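Local coordinates for protein ornithine carbamoyltransferase (Giardia intestinalis, PDB 3GRF) that probably transfers the carbamoyl group of carbamoyl phosphate to or from ornithine, as an ornithine carbamoyltransferase tied to arginine degradation, at residues D169-V174 / K200-V205; V191-H196 / I222-D227; H226-G231 / D267-V272. One frame throughout, in Å; residues are numbered along the deposited sequence.

Contact 1: D169-V174 / K200-V205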
loop_
_atom_site.group_PDB
_atom_site.type_symbol
_atom_site.label_atom_id
_atom_site.label_comp_id
_atom_site.label_asym_id
_atom_site.label_seq_id
_atom_site.Cartn_x
_atom_site.Cartn_y
_atom_site.Cartn_z
ATOM N N ASP A 169 -24.096 -21.901 13.293
ATOM C CA ASP A 169 -24.859 -20.664 13.306
ATOM C C ASP A 169 -25.216 -20.231 11.912
ATOM O O ASP A 169 -24.332 -19.866 11.096
ATOM C CB ASP A 169 -24.075 -19.538 13.956
ATOM C CG ASP A 169 -24.925 -18.313 14.186
ATOM O OD1 ASP A 169 -26.114 -18.309 13.770
ATOM O OD2 ASP A 169 -24.399 -17.368 14.800
ATOM N N SER A 170 -26.520 -20.261 11.641
ATOM C CA SER A 170 -26.960 -20.153 10.276
ATOM C C SER A 170 -27.711 -18.883 10.014
ATOM O O SER A 170 -28.248 -18.675 8.917
ATOM C CB SER A 170 -27.715 -21.421 9.853
ATOM O OG SER A 170 -26.807 -22.530 9.890
ATOM N N MET A 171 -27.700 -17.994 10.994
ATOM C CA MET A 171 -28.146 -16.658 10.756
ATOM C C MET A 171 -26.858 -15.916 10.506
ATOM O O MET A 171 -26.265 -15.348 11.412
ATOM C CB MET A 171 -28.890 -16.116 11.978
ATOM C CG MET A 171 -29.653 -14.860 11.644
ATOM S SD MET A 171 -30.429 -14.014 13.025
ATOM C CE MET A 171 -31.759 -15.102 13.461
ATOM N N ASN A 172 -26.365 -16.000 9.273
ATOM C CA ASN A 172 -24.988 -15.778 9.049
ATOM C C ASN A 172 -24.804 -15.409 7.599
ATOM O O ASN A 172 -25.273 -16.120 6.717
ATOM C CB ASN A 172 -24.239 -17.071 9.434
ATOM C CG ASN A 172 -22.769 -17.067 9.092
ATOM O OD1 ASN A 172 -22.263 -16.275 8.301
ATOM N ND2 ASN A 172 -22.085 -18.057 9.622
ATOM N N ASN A 173 -24.127 -14.346 7.328
ATOM C CA ASN A 173 -23.920 -13.860 5.972
ATOM C C ASN A 173 -23.232 -14.866 5.052
ATOM O O ASN A 173 -23.469 -14.878 3.838
ATOM C CB ASN A 173 -23.144 -12.546 6.033
ATOM C CG ASN A 173 -21.685 -12.730 6.375
ATOM O OD1 ASN A 173 -21.336 -13.152 7.471
ATOM N ND2 ASN A 173 -20.813 -12.410 5.420
ATOM N N VAL A 174 -22.361 -15.688 5.640
ATOM C CA VAL A 174 -21.652 -16.742 4.900
ATOM C C VAL A 174 -22.632 -17.857 4.518
ATOM O O VAL A 174 -22.633 -18.310 3.384
ATOM C CB VAL A 174 -20.335 -17.222 5.654
ATOM C CG1 VAL A 174 -19.951 -18.673 5.313
ATOM C CG2 VAL A 174 -19.135 -16.277 5.331
ATOM N N LYS A 200 -31.093 -19.569 12.916
ATOM C CA LYS A 200 -31.606 -20.140 11.669
ATOM C C LYS A 200 -31.453 -19.127 10.544
ATOM O O LYS A 200 -31.445 -17.947 10.800
ATOM C CB LYS A 200 -33.097 -20.470 11.784
ATOM C CG LYS A 200 -33.505 -21.406 12.896
ATOM C CD LYS A 200 -35.016 -21.472 12.911
ATOM C CE LYS A 200 -35.456 -22.518 13.857
ATOM N NZ LYS A 200 -36.817 -23.033 13.535
ATOM N N PRO A 201 -31.412 -19.586 9.277
ATOM C CA PRO A 201 -31.446 -18.629 8.169
ATOM C C PRO A 201 -32.677 -17.744 8.234
ATOM O O PRO A 201 -33.708 -18.141 8.750
ATOM C CB PRO A 201 -31.546 -19.513 6.935
ATOM C CG PRO A 201 -31.113 -20.834 7.346
ATOM C CD PRO A 201 -31.381 -20.976 8.811
ATOM N N ILE A 202 -32.578 -16.550 7.695
ATOM C CA ILE A 202 -33.706 -15.626 7.723
ATOM C C ILE A 202 -34.691 -15.992 6.592
ATOM O O ILE A 202 -34.246 -16.428 5.527
ATOM C CB ILE A 202 -33.132 -14.177 7.699
ATOM C CG1 ILE A 202 -33.618 -13.401 8.905
ATOM C CG2 ILE A 202 -33.284 -13.478 6.393
ATOM C CD1 ILE A 202 -32.971 -13.889 10.152
ATOM N N LYS A 203 -36.007 -15.863 6.815
ATOM C CA LYS A 203 -36.991 -16.252 5.766
ATOM C C LYS A 203 -36.783 -15.574 4.395
ATOM O O LYS A 203 -37.036 -16.187 3.330
ATOM C CB LYS A 203 -38.453 -16.130 6.246
ATOM C CG LYS A 203 -39.466 -16.616 5.198
ATOM C CD LYS A 203 -40.591 -17.516 5.771
ATOM C CE LYS A 203 -41.499 -18.038 4.643
ATOM N NZ LYS A 203 -41.856 -16.968 3.648
ATOM N N GLU A 204 -36.303 -14.338 4.426
ATOM C CA GLU A 204 -36.029 -13.587 3.225
ATOM C C GLU A 204 -35.012 -14.315 2.345
ATOM O O GLU A 204 -35.152 -14.365 1.113
ATOM C CB GLU A 204 -35.649 -12.129 3.560
ATOM C CG GLU A 204 -34.171 -11.749 3.544
ATOM C CD GLU A 204 -33.924 -10.342 2.997
ATOM O OE1 GLU A 204 -33.668 -10.196 1.767
ATOM O OE2 GLU A 204 -33.979 -9.379 3.800
ATOM N N VAL A 205 -34.039 -14.940 3.000
ATOM C CA VAL A 205 -32.909 -15.584 2.321
ATOM C C VAL A 205 -33.377 -16.937 1.733
ATOM O O VAL A 205 -33.110 -17.251 0.573
ATOM C CB VAL A 205 -31.670 -15.698 3.281
ATOM C CG1 VAL A 205 -30.611 -16.594 2.716
ATOM C CG2 VAL A 205 -31.103 -14.297 3.606
#

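Contact 2: V191-H196 / I222-D227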
loop_
_atom_site.group_PDB
_atom_site.type_symbol
_atom_site.label_atom_id
_atom_site.label_comp_id
_atom_site.label_asym_id
_atom_site.label_seq_id
_atom_site.Cartn_x
_atom_site.Cartn_y
_atom_site.Cartn_z
ATOM N N VAL A 191 -29.123 -27.003 5.592
ATOM C CA VAL A 191 -28.633 -26.078 6.596
ATOM C C VAL A 191 -28.874 -26.648 7.971
ATOM O O VAL A 191 -30.029 -26.877 8.364
ATOM C CB VAL A 191 -29.257 -24.692 6.467
ATOM C CG1 VAL A 191 -28.695 -23.786 7.544
ATOM C CG2 VAL A 191 -29.013 -24.114 5.039
ATOM N N CYS A 192 -27.766 -26.984 8.641
ATOM C CA CYS A 192 -27.863 -27.700 9.935
ATOM C C CYS A 192 -27.665 -26.749 11.089
ATOM O O CYS A 192 -26.557 -26.377 11.434
ATOM C CB CYS A 192 -26.877 -28.877 9.930
ATOM S SG CYS A 192 -27.114 -30.047 8.550
ATOM N N CYS A 193 -28.754 -26.353 11.692
ATOM C CA CYS A 193 -28.636 -25.303 12.692
ATOM C C CYS A 193 -29.484 -25.631 13.912
ATOM O O CYS A 193 -30.346 -26.494 13.847
ATOM C CB CYS A 193 -29.052 -23.960 12.114
ATOM S SG CYS A 193 -30.728 -23.943 11.426
ATOM N N PRO A 194 -29.226 -24.925 15.028
ATOM C CA PRO A 194 -30.070 -25.058 16.204
ATOM C C PRO A 194 -31.487 -24.569 15.939
ATOM O O PRO A 194 -31.705 -23.465 15.424
ATOM C CB PRO A 194 -29.377 -24.166 17.233
ATOM C CG PRO A 194 -27.954 -23.988 16.744
ATOM C CD PRO A 194 -28.090 -23.996 15.260
ATOM N N ASP A 195 -32.449 -25.380 16.341
ATOM C CA ASP A 195 -33.822 -24.957 16.302
ATOM C C ASP A 195 -34.084 -23.798 17.241
ATOM O O ASP A 195 -34.671 -23.979 18.302
ATOM C CB ASP A 195 -34.754 -26.108 16.618
ATOM C CG ASP A 195 -36.199 -25.791 16.248
ATOM O OD1 ASP A 195 -36.997 -26.750 16.058
ATOM O OD2 ASP A 195 -36.520 -24.580 16.130
ATOM N N HIS A 196 -33.654 -22.614 16.821
ATOM C CA HIS A 196 -33.650 -21.400 17.623
ATOM C C HIS A 196 -33.644 -20.178 16.699
ATOM O O HIS A 196 -32.740 -19.989 15.880
ATOM C CB HIS A 196 -32.433 -21.357 18.533
ATOM C CG HIS A 196 -32.454 -20.232 19.522
ATOM N ND1 HIS A 196 -32.629 -18.915 19.152
ATOM C CD2 HIS A 196 -32.296 -20.225 20.867
ATOM C CE1 HIS A 196 -32.604 -18.150 20.226
ATOM N NE2 HIS A 196 -32.393 -18.919 21.279
ATOM N N ILE A 222 -33.180 -26.406 -0.940
ATOM C CA ILE A 222 -32.785 -25.897 0.376
ATOM C C ILE A 222 -33.549 -26.690 1.431
ATOM O O ILE A 222 -34.784 -26.712 1.398
ATOM C CB ILE A 222 -33.215 -24.370 0.596
ATOM C CG1 ILE A 222 -32.555 -23.396 -0.387
ATOM C CG2 ILE A 222 -32.935 -23.912 2.051
ATOM C CD1 ILE A 222 -31.034 -23.304 -0.295
ATOM N N LYS A 223 -32.831 -27.295 2.389
ATOM C CA LYS A 223 -33.486 -28.040 3.486
ATOM C C LYS A 223 -32.904 -27.620 4.818
ATOM O O LYS A 223 -31.697 -27.475 4.950
ATOM C CB LYS A 223 -33.330 -29.561 3.308
ATOM C CG LYS A 223 -33.430 -30.022 1.830
ATOM C CD LYS A 223 -33.461 -31.544 1.673
ATOM C CE LYS A 223 -34.190 -31.954 0.377
ATOM N NZ LYS A 223 -34.527 -33.402 0.354
ATOM N N ILE A 224 -33.753 -27.406 5.811
ATOM C CA ILE A 224 -33.243 -26.972 7.111
ATOM C C ILE A 224 -33.370 -28.111 8.114
ATOM O O ILE A 224 -34.472 -28.606 8.374
ATOM C CB ILE A 224 -33.950 -25.697 7.581
ATOM C CG1 ILE A 224 -33.529 -24.537 6.664
ATOM C CG2 ILE A 224 -33.574 -25.347 9.040
ATOM C CD1 ILE A 224 -34.512 -23.408 6.625
ATOM N N PHE A 225 -32.227 -28.560 8.625
ATOM C CA PHE A 225 -32.187 -29.630 9.608
ATOM C C PHE A 225 -31.872 -29.044 10.975
ATOM O O PHE A 225 -31.158 -28.050 11.065
ATOM C CB PHE A 225 -31.127 -30.658 9.223
ATOM C CG PHE A 225 -31.532 -31.554 8.100
ATOM C CD1 PHE A 225 -31.473 -31.108 6.789
ATOM C CD2 PHE A 225 -31.953 -32.851 8.352
ATOM C CE1 PHE A 225 -31.825 -31.953 5.722
ATOM C CE2 PHE A 225 -32.301 -33.698 7.300
ATOM C CZ PHE A 225 -32.226 -33.239 5.975
ATOM N N HIS A 226 -32.415 -29.650 12.034
ATOM C CA HIS A 226 -32.046 -29.247 13.396
ATOM C C HIS A 226 -31.269 -30.324 14.170
ATOM O O HIS A 226 -31.252 -30.335 15.397
ATOM C CB HIS A 226 -33.274 -28.686 14.150
ATOM C CG HIS A 226 -33.794 -27.409 13.553
ATOM N ND1 HIS A 226 -35.135 -27.166 13.348
ATOM C CD2 HIS A 226 -33.142 -26.320 13.081
ATOM C CE1 HIS A 226 -35.284 -25.973 12.800
ATOM N NE2 HIS A 226 -34.086 -25.444 12.621
ATOM N N ASP A 227 -30.615 -31.202 13.398
ATOM C CA ASP A 227 -29.742 -32.284 13.858
ATOM C C ASP A 227 -28.682 -32.410 12.773
ATOM O O ASP A 227 -29.016 -32.789 11.637
ATOM C CB ASP A 227 -30.556 -33.590 13.990
ATOM C CG ASP A 227 -29.829 -34.688 14.800
ATOM O OD1 ASP A 227 -29.982 -34.726 16.044
ATOM O OD2 ASP A 227 -29.123 -35.531 14.203
#

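Contact 3: H226-G231 / D267-V272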
loop_
_atom_site.group_PDB
_atom_site.type_symbol
_atom_site.label_atom_id
_atom_site.label_comp_id
_atom_site.label_asym_id
_atom_site.label_seq_id
_atom_site.Cartn_x
_atom_site.Cartn_y
_atom_site.Cartn_z
ATOM N N HIS A 226 -32.415 -29.650 12.034
ATOM C CA HIS A 226 -32.046 -29.247 13.396
ATOM C C HIS A 226 -31.269 -30.324 14.170
ATOM O O HIS A 226 -31.252 -30.335 15.397
ATOM C CB HIS A 226 -33.274 -28.686 14.150
ATOM C CG HIS A 226 -33.794 -27.409 13.553
ATOM N ND1 HIS A 226 -35.135 -27.166 13.348
ATOM C CD2 HIS A 226 -33.142 -26.320 13.081
ATOM C CE1 HIS A 226 -35.284 -25.973 12.800
ATOM N NE2 HIS A 226 -34.086 -25.444 12.621
ATOM N N ASP A 227 -30.615 -31.202 13.398
ATOM C CA ASP A 227 -29.742 -32.284 13.858
ATOM C C ASP A 227 -28.682 -32.410 12.773
ATOM O O ASP A 227 -29.016 -32.789 11.637
ATOM C CB ASP A 227 -30.556 -33.590 13.990
ATOM C CG ASP A 227 -29.829 -34.688 14.800
ATOM O OD1 ASP A 227 -29.982 -34.726 16.044
ATOM O OD2 ASP A 227 -29.123 -35.531 14.203
ATOM N N CYS A 228 -27.468 -31.969 13.052
ATOM C CA CYS A 228 -26.394 -31.955 12.071
ATOM C C CYS A 228 -26.055 -33.338 11.490
ATOM O O CYS A 228 -25.720 -33.445 10.313
ATOM C CB CYS A 228 -25.175 -31.310 12.729
ATOM S SG CYS A 228 -23.825 -30.911 11.585
ATOM N N LYS A 229 -26.146 -34.383 12.313
ATOM C CA LYS A 229 -25.863 -35.755 11.834
ATOM C C LYS A 229 -26.888 -36.225 10.820
ATOM O O LYS A 229 -26.556 -36.834 9.777
ATOM C CB LYS A 229 -25.806 -36.745 13.008
ATOM C CG LYS A 229 -24.372 -36.995 13.429
ATOM C CD LYS A 229 -24.219 -37.641 14.797
ATOM C CE LYS A 229 -23.206 -36.799 15.576
ATOM N NZ LYS A 229 -23.078 -37.152 17.015
ATOM N N LYS A 230 -28.150 -35.914 11.126
ATOM C CA LYS A 230 -29.243 -36.237 10.245
ATOM C C LYS A 230 -29.059 -35.391 9.010
ATOM O O LYS A 230 -29.281 -35.862 7.899
ATOM C CB LYS A 230 -30.605 -35.973 10.912
ATOM C CG LYS A 230 -30.815 -36.720 12.224
ATOM C CD LYS A 230 -32.061 -37.584 12.205
ATOM C CE LYS A 230 -32.088 -38.584 13.395
ATOM N NZ LYS A 230 -31.366 -39.882 13.134
ATOM N N GLY A 231 -28.640 -34.145 9.214
ATOM C CA GLY A 231 -28.463 -33.219 8.099
ATOM C C GLY A 231 -27.304 -33.554 7.202
ATOM O O GLY A 231 -27.350 -33.299 5.988
ATOM N N ASP A 267 -15.878 -36.075 14.541
ATOM C CA ASP A 267 -15.592 -37.303 13.791
ATOM C C ASP A 267 -16.906 -38.059 13.514
ATOM O O ASP A 267 -17.060 -38.670 12.450
ATOM C CB ASP A 267 -14.626 -38.218 14.572
ATOM C CG ASP A 267 -13.151 -37.747 14.557
ATOM O OD1 ASP A 267 -12.744 -36.862 13.785
ATOM O OD2 ASP A 267 -12.354 -38.322 15.332
ATOM N N ALA A 268 -17.848 -38.034 14.470
ATOM C CA ALA A 268 -19.129 -38.742 14.295
ATOM C C ALA A 268 -19.982 -38.052 13.244
ATOM O O ALA A 268 -20.765 -38.696 12.541
ATOM C CB ALA A 268 -19.912 -38.791 15.605
ATOM N N VAL A 269 -19.847 -36.740 13.154
ATOM C CA VAL A 269 -20.532 -35.990 12.107
ATOM C C VAL A 269 -19.944 -36.399 10.749
ATOM O O VAL A 269 -20.690 -36.772 9.852
ATOM C CB VAL A 269 -20.507 -34.425 12.355
ATOM C CG1 VAL A 269 -20.885 -33.659 11.106
ATOM C CG2 VAL A 269 -21.485 -34.025 13.463
ATOM N N MET A 270 -18.616 -36.342 10.597
ATOM C CA MET A 270 -17.967 -36.687 9.323
ATOM C C MET A 270 -18.142 -38.167 8.917
ATOM O O MET A 270 -18.225 -38.485 7.714
ATOM C CB MET A 270 -16.481 -36.288 9.316
ATOM C CG MET A 270 -16.240 -34.781 9.445
ATOM S SD MET A 270 -16.957 -33.795 8.079
ATOM C CE MET A 270 -15.709 -34.156 6.761
ATOM N N ALA A 271 -18.223 -39.047 9.923
ATOM C CA ALA A 271 -18.512 -40.476 9.718
ATOM C C ALA A 271 -19.862 -40.786 9.081
ATOM O O ALA A 271 -20.078 -41.895 8.626
ATOM C CB ALA A 271 -18.329 -41.281 11.033
ATOM N N VAL A 272 -20.778 -39.799 9.031
ATOM C CA VAL A 272 -22.059 -40.095 8.394
ATOM C C VAL A 272 -22.141 -39.602 6.959
ATOM O O VAL A 272 -23.110 -39.847 6.252
ATOM C CB VAL A 272 -23.262 -39.567 9.203
ATOM C CG1 VAL A 272 -23.284 -40.194 10.594
ATOM C CG2 VAL A 272 -23.233 -38.053 9.315
#

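Contact 1: D169-V174 / K200-V205
Met171 and Ile202 make the apolar part of this contact. Their side chains pass each other at a slant, and the CD1 methyl of Ile202 does the touching. Ile202 CD1 lies 3.7 Å from Met171 CE and about as close to Met171 CG. Met171 first runs straight, with CG opposite its own backbone N (chi1 -166°). It then bends at the last torsion, which brings CE round beside the same methyl. Ser170 CB packs on the proline ring, 3.8 Å from Pro201 CD, while Ser170 OG bonds to Gly168 O.

Elsewhere oxygen meets carbon, and no hydrogen bond joins the segments. Ser170 O takes a CA-H...O contact from Pro201 CA at 3.3 Å; the proline N has no hydrogen to offer. Lys200 O sits 3.4 Å from Met171 CB.

Hydrogen bonds within 169-174 set its shape. Met171 N reaches Asp169 OD1 from above the carboxylate plane, which closes an Asx turn. The Asn172 amide works at both ends. Asn172 ND2 gives to Asp169 O and also bonds to Asp241. Asn172 OD1 accepts from Val174 N at 2.7 Å, as an N-cap, with the donor above the carbonyl plane. Asp169 OD2 has a salt bridge to Arg256.

The contact joins the starts of helices 173-185 and 203-216 in the Rossmann-like Asp/Orn binding domain. Tyr176 packs on both Met171 and Ile202. Val191 of strand 188-192 touches Ser170 and Pro201.

Contact 2: V191-H196 / I222-D227
Val191 pairs with Ile224, and Cys192 with Phe225, as parallel bridges. Three backbone hydrogen bonds cross between the segments. Val191 N gives to Lys223 O at 2.7 Å, and Val191 O accepts from Phe225 N at 2.8 Å. Phe225 O accepts from Cys193 N at 3.0 Å. Cys192 bonds through its backbone to Tyr166 of strand 164-167 and to Gly168 just beyond it.

Past the strands, His226 CA makes a CA-H...O contact with Cys193 O. Cys193 O also lies at the edge of the His226 ring, near its plane, 2.9 Å from His226 CD2. Asp195 comes over one face, its CB 3.6 Å from the His226 ring centroid in a CH-pi contact. Its carboxylate stacks 26° from the ring plane. Asp195 OD1 and His226 ND1 are close but badly angled for a hydrogen bond; Asp195 OD2 has a salt bridge to Lys200. Cys193 SG lies at the ring edge and touches Ile224 CG2.

The contact joins both strands of the beta-alpha-beta unit 188-192, 203-216, 221-225. Strand 221-225 is an edge strand, within this chain, of the five-stranded parallel sheet. Helix 173-185 covers the Val191 side, and Gly231 of helix 228-232 packs on Cys192 and Phe225.

Contact 3: H226-G231 / D267-V272
Lys229 and Val272 meet at a flat group of the backbone, the peptide that follows Lys229. Val272 CG2 comes to the oxygen edge of this peptide, near its plane, 3.6 Å from Lys229 O. The place of this methyl is doubtful, because it is modelled too close to Val269 O. Lys229 CG stands off one face of the peptide between Ala268 and Val269, displaced past its rim, 4.1 Å from Ala268 O. No ring, side-chain amide or carboxylate touches across the contact, and no hydrogen bond spans it.

The long chain of Lys229 does most of the packing. It crosses the side chain of Val269 and bends at its third torsion (chi3 -130°), which lays its end over Ala268 and Val269. Lys229 CE is 3.8 Å from Ala268 CB and 3.9 Å from Val269 CG2. The ammonium group ends by the same alanine methyl, with Lys229 NZ 3.8 Å from Ala268 CB. Lys229 and Ala268 are both exposed, so this side of the contact is at the surface.

Two short helices, 228-232 and 267-270, are brought together here in the Asp/Orn binding domain. The first follows strand 221-225 of the five-stranded parallel sheet. Asp227 is its N-cap, and its carboxylate accepts from Lys230 N, though the position of OD2 is uncertain.

The buried side is made by Cys228 and Val269. Val269 divides its methyls: CG1 goes to Cys228 SG at 4.1 Å, while CG2 goes to Lys229. The SG of Cys228 stands opposite its backbone N (chi1 -169°) and forms the disulfide with Cys167, at the end of strand 164-167. Phe263 also packs on Cys228. Cys232 touches both Val269 and Val272, and the backbone of Val272 is hydrogen-bonded to that of Gly234.

All three contacts lie in the Asp/Orn binding domain. Contact 2 is made by strand pairing and alone has hydrogen bonds across its segments; it buries four residues. Contacts 1 and 3 join loops and helix ends by packing, the first around a methionine and a proline, the third around a lysine chain. The centre of contact 3 is about 23 Å from the centre of the chain, that of contact 1 about 14 Å. Exposed residues touch in contacts 2 (Asp195, Lys223) and 3 (Lys229, Ala268), but not in contact 1. Val191 of contact 2 packs on residues of contact 1. Contacts 2 and 3 share His226 and Asp227, where strand 221-225 leads into helix 228-232.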